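Local atomic coordinates of hypothetical conserved protein (PDB entry 2QYH), a protein that is of unknown function but is probably a magnesium-binding phosphatase of the haloacid dehalogenase-like hydrolase type. Residues 5-10 with 200-205; 79-84 with 142-147. All blocks are in the same frame, centred on the assembly; numbering follows the deposited sequence.

Contact 1 of 2, residues 5-10 with 200-205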
loop_
_atom_site.group_PDB
_atom_site.type_symbol
_atom_site.label_atom_id
_atom_site.label_comp_id
_atom_site.label_asym_id
_atom_site.label_seq_id
_atom_site.Cartn_x
_atom_site.Cartn_y
_atom_site.Cartn_z
ATOM N N ILE D 5 17.747 -0.133 18.050
ATOM C CA ILE D 5 16.655 0.122 17.130
ATOM C C ILE D 5 17.231 0.779 15.893
ATOM O O ILE D 5 18.206 1.522 15.979
ATOM C CB ILE D 5 15.581 1.041 17.771
ATOM C CG1 ILE D 5 14.397 1.212 16.816
ATOM C CG2 ILE D 5 16.189 2.381 18.152
ATOM C CD1 ILE D 5 13.174 1.859 17.461
ATOM N N VAL D 6 16.652 0.476 14.740
ATOM C CA VAL D 6 17.111 1.060 13.488
ATOM C C VAL D 6 15.916 1.712 12.803
ATOM O O VAL D 6 14.871 1.087 12.644
ATOM C CB VAL D 6 17.717 -0.014 12.532
ATOM C CG1 VAL D 6 18.268 0.663 11.273
ATOM C CG2 VAL D 6 18.815 -0.797 13.243
ATOM N N PHE D 7 16.082 2.968 12.410
ATOM C CA PHE D 7 15.042 3.727 11.728
ATOM C C PHE D 7 15.371 3.837 10.239
ATOM O O PHE D 7 16.532 3.981 9.870
ATOM C CB PHE D 7 14.937 5.119 12.346
ATOM C CG PHE D 7 14.286 5.132 13.688
ATOM C CD1 PHE D 7 12.905 5.242 13.801
ATOM C CD2 PHE D 7 15.048 5.018 14.849
ATOM C CE1 PHE D 7 12.291 5.240 15.057
ATOM C CE2 PHE D 7 14.443 5.013 16.105
ATOM C CZ PHE D 7 13.064 5.123 16.209
ATOM N N PHE D 8 14.347 3.771 9.391
ATOM C CA PHE D 8 14.535 3.844 7.944
ATOM C C PHE D 8 13.594 4.840 7.300
ATOM O O PHE D 8 12.411 4.870 7.621
ATOM C CB PHE D 8 14.250 2.491 7.294
ATOM C CG PHE D 8 15.164 1.391 7.732
ATOM C CD1 PHE D 8 16.401 1.208 7.118
ATOM C CD2 PHE D 8 14.779 0.510 8.741
ATOM C CE1 PHE D 8 17.242 0.157 7.503
ATOM C CE2 PHE D 8 15.607 -0.536 9.131
ATOM C CZ PHE D 8 16.841 -0.717 8.512
ATOM N N ASP D 9 14.113 5.660 6.396
ATOM C CA ASP D 9 13.264 6.583 5.669
ATOM C C ASP D 9 12.795 5.674 4.533
ATOM O O ASP D 9 13.398 4.623 4.310
ATOM C CB ASP D 9 14.072 7.762 5.131
ATOM C CG ASP D 9 13.217 8.744 4.353
ATOM O OD1 ASP D 9 12.132 9.115 4.859
ATOM O OD2 ASP D 9 13.635 9.146 3.242
ATOM N N ILE D 10 11.741 6.046 3.815
ATOM C CA ILE D 10 11.230 5.181 2.755
ATOM C C ILE D 10 11.907 5.293 1.377
ATOM O O ILE D 10 12.712 4.425 1.007
ATOM C CB ILE D 10 9.698 5.367 2.613
ATOM C CG1 ILE D 10 9.027 5.072 3.955
ATOM C CG2 ILE D 10 9.134 4.421 1.573
ATOM C CD1 ILE D 10 7.584 5.512 4.030
ATOM N N LYS D 200 23.195 5.796 21.881
ATOM C CA LYS D 200 24.313 5.026 21.342
ATOM C C LYS D 200 23.859 3.706 20.709
ATOM O O LYS D 200 24.642 3.015 20.055
ATOM C CB LYS D 200 25.331 4.731 22.449
ATOM C CG LYS D 200 24.776 3.878 23.570
ATOM C CD LYS D 200 25.868 3.292 24.445
ATOM C CE LYS D 200 25.269 2.316 25.455
ATOM N NZ LYS D 200 26.293 1.678 26.330
ATOM N N ASP D 201 22.597 3.349 20.911
ATOM C CA ASP D 201 22.078 2.116 20.343
ATOM C C ASP D 201 21.018 2.409 19.299
ATOM O O ASP D 201 20.293 1.513 18.877
ATOM C CB ASP D 201 21.490 1.231 21.435
ATOM C CG ASP D 201 22.521 0.808 22.458
ATOM O OD1 ASP D 201 23.503 0.132 22.086
ATOM O OD2 ASP D 201 22.347 1.154 23.639
ATOM N N VAL D 202 20.925 3.666 18.886
ATOM C CA VAL D 202 19.950 4.060 17.883
ATOM C C VAL D 202 20.663 4.254 16.548
ATOM O O VAL D 202 21.662 4.955 16.478
ATOM C CB VAL D 202 19.251 5.381 18.278
ATOM C CG1 VAL D 202 18.182 5.747 17.250
ATOM C CG2 VAL D 202 18.639 5.243 19.650
ATOM N N TYR D 203 20.148 3.624 15.498
ATOM C CA TYR D 203 20.725 3.725 14.160
ATOM C C TYR D 203 19.672 4.271 13.205
ATOM O O TYR D 203 18.479 4.141 13.461
ATOM C CB TYR D 203 21.149 2.342 13.673
ATOM C CG TYR D 203 22.168 1.666 14.547
ATOM C CD1 TYR D 203 23.520 1.634 14.185
ATOM C CD2 TYR D 203 21.795 1.086 15.755
ATOM C CE1 TYR D 203 24.475 1.031 15.005
ATOM C CE2 TYR D 203 22.739 0.482 16.586
ATOM C CZ TYR D 203 24.078 0.463 16.206
ATOM O OH TYR D 203 25.013 -0.117 17.034
ATOM N N ALA D 204 20.104 4.876 12.105
ATOM C CA ALA D 204 19.166 5.394 11.111
ATOM C C ALA D 204 19.788 5.397 9.718
ATOM O O ALA D 204 20.975 5.643 9.564
ATOM C CB ALA D 204 18.710 6.808 11.488
ATOM N N PHE D 205 18.976 5.108 8.710
ATOM C CA PHE D 205 19.430 5.103 7.321
ATOM C C PHE D 205 18.627 6.145 6.559
ATOM O O PHE D 205 17.397 6.092 6.539
ATOM C CB PHE D 205 19.213 3.732 6.665
ATOM C CG PHE D 205 20.192 2.689 7.099
ATOM C CD1 PHE D 205 21.068 2.118 6.180
ATOM C CD2 PHE D 205 20.218 2.243 8.415
ATOM C CE1 PHE D 205 21.956 1.107 6.565
ATOM C CE2 PHE D 205 21.096 1.239 8.813
ATOM C CZ PHE D 205 21.969 0.665 7.888
#
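Phe-8 and Phe-205 lie side by side on one face of the sheet, their rings inclined at 31° with centroids 5.3 Å apart. CE1 of Phe-8 comes over a face of the Phe-205 ring, 3.7 Å from Phe-205 CD2, while CD1 of Phe-8 rests near Phe-205 CB. The Phe-205 ring is also reached by Val-6, whose CG1, turned anti to the backbone N (chi1 -176°), stands 3.8 Å from Phe-205 CE2. The other branch, Val-6 CG2, leans on CB of Tyr-203. Helix 246-253 covers the two phenylalanines, with Ile-247 on both and Leu-251 on Phe-205.

The strands 5-8 and 202-205 run parallel in the central sheet of the Rossmann-like HAD core, each amide of Ile-5, Phe-7, Tyr-203 and Phe-205 bonding to a carbonyl of the facing segment, that of Ile-5 going to Asp-201 O just before the strand. Phe-7 N meets Tyr-203 O at 2.9 Å, with the donor tilted 33° from that carbonyl's plane, and the same oxygen lies at the edge of the Phe-7 ring.

On the other face, Ile-5 CG2 sits alongside Val-202 CG1 at 4.0 Å, and the Phe-7 ring turns its edge to that same methyl, under helix 184-195. Past the strand end, Asp-9 N, in the first residue of a probable HAD-type DxDx(T/V) motif, makes a weak hydrogen bond to Phe-205 O; the Asp-9 carboxylate makes a salt bridge with Lys-184.

Contact 2 of 2, residues 79-84 with 142-147; sequences KQPLRR and DIYQAL
Tyr-144 carries its CG anti to its own carbonyl carbon (chi1 -62°), which brings the ring back towards 79-84 although its CB sets out away from that segment. Lys-79 has CG in the cramped place between its backbone N and carbonyl carbon (chi1 49°), and its chain crosses the phenol end at an angle, with CD 3.4 Å from Tyr-144 OH. Next to the contact is a classic beta bulge: Tyr-144 and Gln-145 both face Met-104 as the chain enters strand 145-148 of the five-stranded antiparallel sheet. Beside the bulge passes the loop that leaves strand 75-79 of the central sheet for helix 84-96, so the contact lies where the two sheets of the chain are linked.

Pro-81 touches two side chains through one atom. Its CG is 3.8 Å from Tyr-144 CE2. The same Pro-81 CG is 3.7 Å from Asp-142 CG, and the pyrrolidine lies alongside both neighbours. Gln-80 O adds to the packing at the edge of the phenol ring, near its plane. Another aromatic ring, that of Tyr-69, meets the ring of Tyr-144.

Leu-82 is the buried member of the loop. Its methyl CD2 lies 3.8 Å from Gln-145 CA and also approaches Ile-143 CG2 and Ala-146 CB, while CD1 turns to Tyr-144 O. Its amide makes a nearly straight hydrogen bond, Leu-82 N to Ile-143 O at 2.7 Å with 170° at the hydrogen. One water completes the join, donating to Leu-82 O at 2.8 Å and accepting from Ile-143 N at 3.0 Å.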
loop_
_atom_site.group_PDB
_atom_site.type_symbol
_atom_site.label_atom_id
_atom_site.label_comp_id
_atom_site.label_asym_id
_atom_site.label_seq_id
_atom_site.Cartn_x
_atom_site.Cartn_y
_atom_site.Cartn_z
ATOM N N LYS D 79 1.278 10.823 20.477
ATOM C CA LYS D 79 0.527 11.527 19.453
ATOM C C LYS D 79 0.257 12.969 19.836
ATOM O O LYS D 79 -0.207 13.265 20.931
ATOM C CB LYS D 79 -0.776 10.796 19.118
ATOM C CG LYS D 79 -1.627 10.386 20.289
ATOM C CD LYS D 79 -2.851 9.628 19.801
ATOM C CE LYS D 79 -3.668 9.074 20.961
ATOM N NZ LYS D 79 -4.116 10.164 21.874
ATOM N N GLN D 80 0.577 13.863 18.910
ATOM C CA GLN D 80 0.405 15.289 19.104
ATOM C C GLN D 80 -0.465 15.879 17.988
ATOM O O GLN D 80 0.027 16.215 16.913
ATOM C CB GLN D 80 1.775 15.964 19.100
ATOM C CG GLN D 80 1.772 17.431 19.469
ATOM C CD GLN D 80 3.048 18.135 19.026
ATOM O OE1 GLN D 80 4.155 17.602 19.172
ATOM N NE2 GLN D 80 2.899 19.341 18.485
ATOM N N PRO D 81 -1.780 15.990 18.227
ATOM C CA PRO D 81 -2.683 16.550 17.221
ATOM C C PRO D 81 -2.390 18.032 17.054
ATOM O O PRO D 81 -1.777 18.654 17.927
ATOM C CB PRO D 81 -4.069 16.348 17.834
ATOM C CG PRO D 81 -3.888 15.204 18.766
ATOM C CD PRO D 81 -2.535 15.459 19.375
ATOM N N LEU D 82 -2.818 18.590 15.929
ATOM C CA LEU D 82 -2.661 20.014 15.671
ATOM C C LEU D 82 -3.707 20.687 16.563
ATOM O O LEU D 82 -4.773 20.111 16.798
ATOM C CB LEU D 82 -2.966 20.306 14.203
ATOM C CG LEU D 82 -1.826 20.653 13.242
ATOM C CD1 LEU D 82 -0.527 19.949 13.629
ATOM C CD2 LEU D 82 -2.268 20.277 11.829
ATOM N N ARG D 83 -3.407 21.879 17.075
ATOM C CA ARG D 83 -4.360 22.606 17.925
ATOM C C ARG D 83 -5.607 22.947 17.113
ATOM O O ARG D 83 -5.546 23.773 16.197
ATOM C CB ARG D 83 -3.727 23.893 18.457
ATOM C CG ARG D 83 -2.606 23.653 19.449
ATOM C CD ARG D 83 -1.897 24.943 19.814
ATOM N NE ARG D 83 -2.827 25.972 20.269
ATOM C CZ ARG D 83 -2.470 27.221 20.555
ATOM N NH1 ARG D 83 -1.202 27.593 20.435
ATOM N NH2 ARG D 83 -3.382 28.099 20.953
ATOM N N ARG D 84 -6.731 22.315 17.451
ATOM C CA ARG D 84 -7.982 22.535 16.728
ATOM C C ARG D 84 -8.308 24.018 16.562
ATOM O O ARG D 84 -8.724 24.462 15.489
ATOM C CB ARG D 84 -9.136 21.825 17.432
ATOM C CG ARG D 84 -10.404 21.793 16.604
ATOM C CD ARG D 84 -11.500 21.017 17.295
ATOM N NE ARG D 84 -11.737 21.528 18.639
ATOM C CZ ARG D 84 -12.761 21.172 19.407
ATOM N NH1 ARG D 84 -13.656 20.296 18.964
ATOM N NH2 ARG D 84 -12.892 21.694 20.621
ATOM N N ASP D 142 -9.102 14.193 15.379
ATOM C CA ASP D 142 -7.759 14.675 15.671
ATOM C C ASP D 142 -7.011 14.740 14.343
ATOM O O ASP D 142 -7.001 13.775 13.580
ATOM C CB ASP D 142 -7.010 13.728 16.615
ATOM C CG ASP D 142 -7.330 13.973 18.073
ATOM O OD1 ASP D 142 -7.791 15.086 18.408
ATOM O OD2 ASP D 142 -7.101 13.053 18.888
ATOM N N ILE D 143 -6.398 15.882 14.065
ATOM C CA ILE D 143 -5.641 16.056 12.840
ATOM C C ILE D 143 -4.185 16.138 13.253
ATOM O O ILE D 143 -3.847 16.855 14.193
ATOM C CB ILE D 143 -6.063 17.349 12.126
ATOM C CG1 ILE D 143 -7.552 17.277 11.794
ATOM C CG2 ILE D 143 -5.237 17.559 10.879
ATOM C CD1 ILE D 143 -7.951 16.041 11.028
ATOM N N TYR D 144 -3.316 15.402 12.570
ATOM C CA TYR D 144 -1.903 15.414 12.929
ATOM C C TYR D 144 -1.060 16.245 11.985
ATOM O O TYR D 144 0.079 16.600 12.300
ATOM C CB TYR D 144 -1.360 13.989 12.985
ATOM C CG TYR D 144 -2.045 13.146 14.028
ATOM C CD1 TYR D 144 -3.021 12.212 13.673
ATOM C CD2 TYR D 144 -1.755 13.316 15.381
ATOM C CE1 TYR D 144 -3.691 11.470 14.643
ATOM C CE2 TYR D 144 -2.421 12.582 16.359
ATOM C CZ TYR D 144 -3.386 11.662 15.986
ATOM O OH TYR D 144 -4.045 10.945 16.957
ATOM N N GLN D 145 -1.630 16.572 10.837
ATOM C CA GLN D 145 -0.916 17.349 9.846
ATOM C C GLN D 145 -1.937 17.789 8.815
ATOM O O GLN D 145 -2.975 17.144 8.644
ATOM C CB GLN D 145 0.165 16.473 9.207
ATOM C CG GLN D 145 1.112 17.185 8.277
ATOM C CD GLN D 145 2.299 16.313 7.906
ATOM O OE1 GLN D 145 3.064 15.886 8.778
ATOM N NE2 GLN D 145 2.461 16.043 6.609
ATOM N N ALA D 146 -1.661 18.897 8.142
ATOM C CA ALA D 146 -2.587 19.393 7.140
ATOM C C ALA D 146 -1.817 19.874 5.932
ATOM O O ALA D 146 -0.585 19.958 5.956
ATOM C CB ALA D 146 -3.437 20.526 7.718
ATOM N N LEU D 147 -2.556 20.177 4.872
ATOM C CA LEU D 147 -1.967 20.655 3.636
ATOM C C LEU D 147 -2.636 21.958 3.237
ATOM O O LEU D 147 -3.865 22.054 3.214
ATOM C CB LEU D 147 -2.159 19.620 2.530
ATOM C CG LEU D 147 -1.376 18.312 2.649
ATOM C CD1 LEU D 147 -1.936 17.299 1.673
ATOM C CD2 LEU D 147 0.104 18.564 2.375
HETATM O O HOH W 1 -6.602 18.281 15.847
#

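How the contacts relate
From the N terminus the chain first lays down strand 5-8; its partner in contact 1, segment 200-205, arrives 189 residues after segment 5-10. Within that long excursion the central sheet gains strands 38-42, 62-64, 69-72 and 75-79; the loop 79-84 then leads into helix 84-96 and the antiparallel sheet. Contact 2 closes a shorter loop of 57 residues when 142-147 comes back against 79-84, so it lies wholly within the larger one and the two do not cross. Contact 1 joins neighbouring strands of the central sheet, whereas contact 2 ties a linker to the antiparallel sheet. Their centres are 25 Å apart.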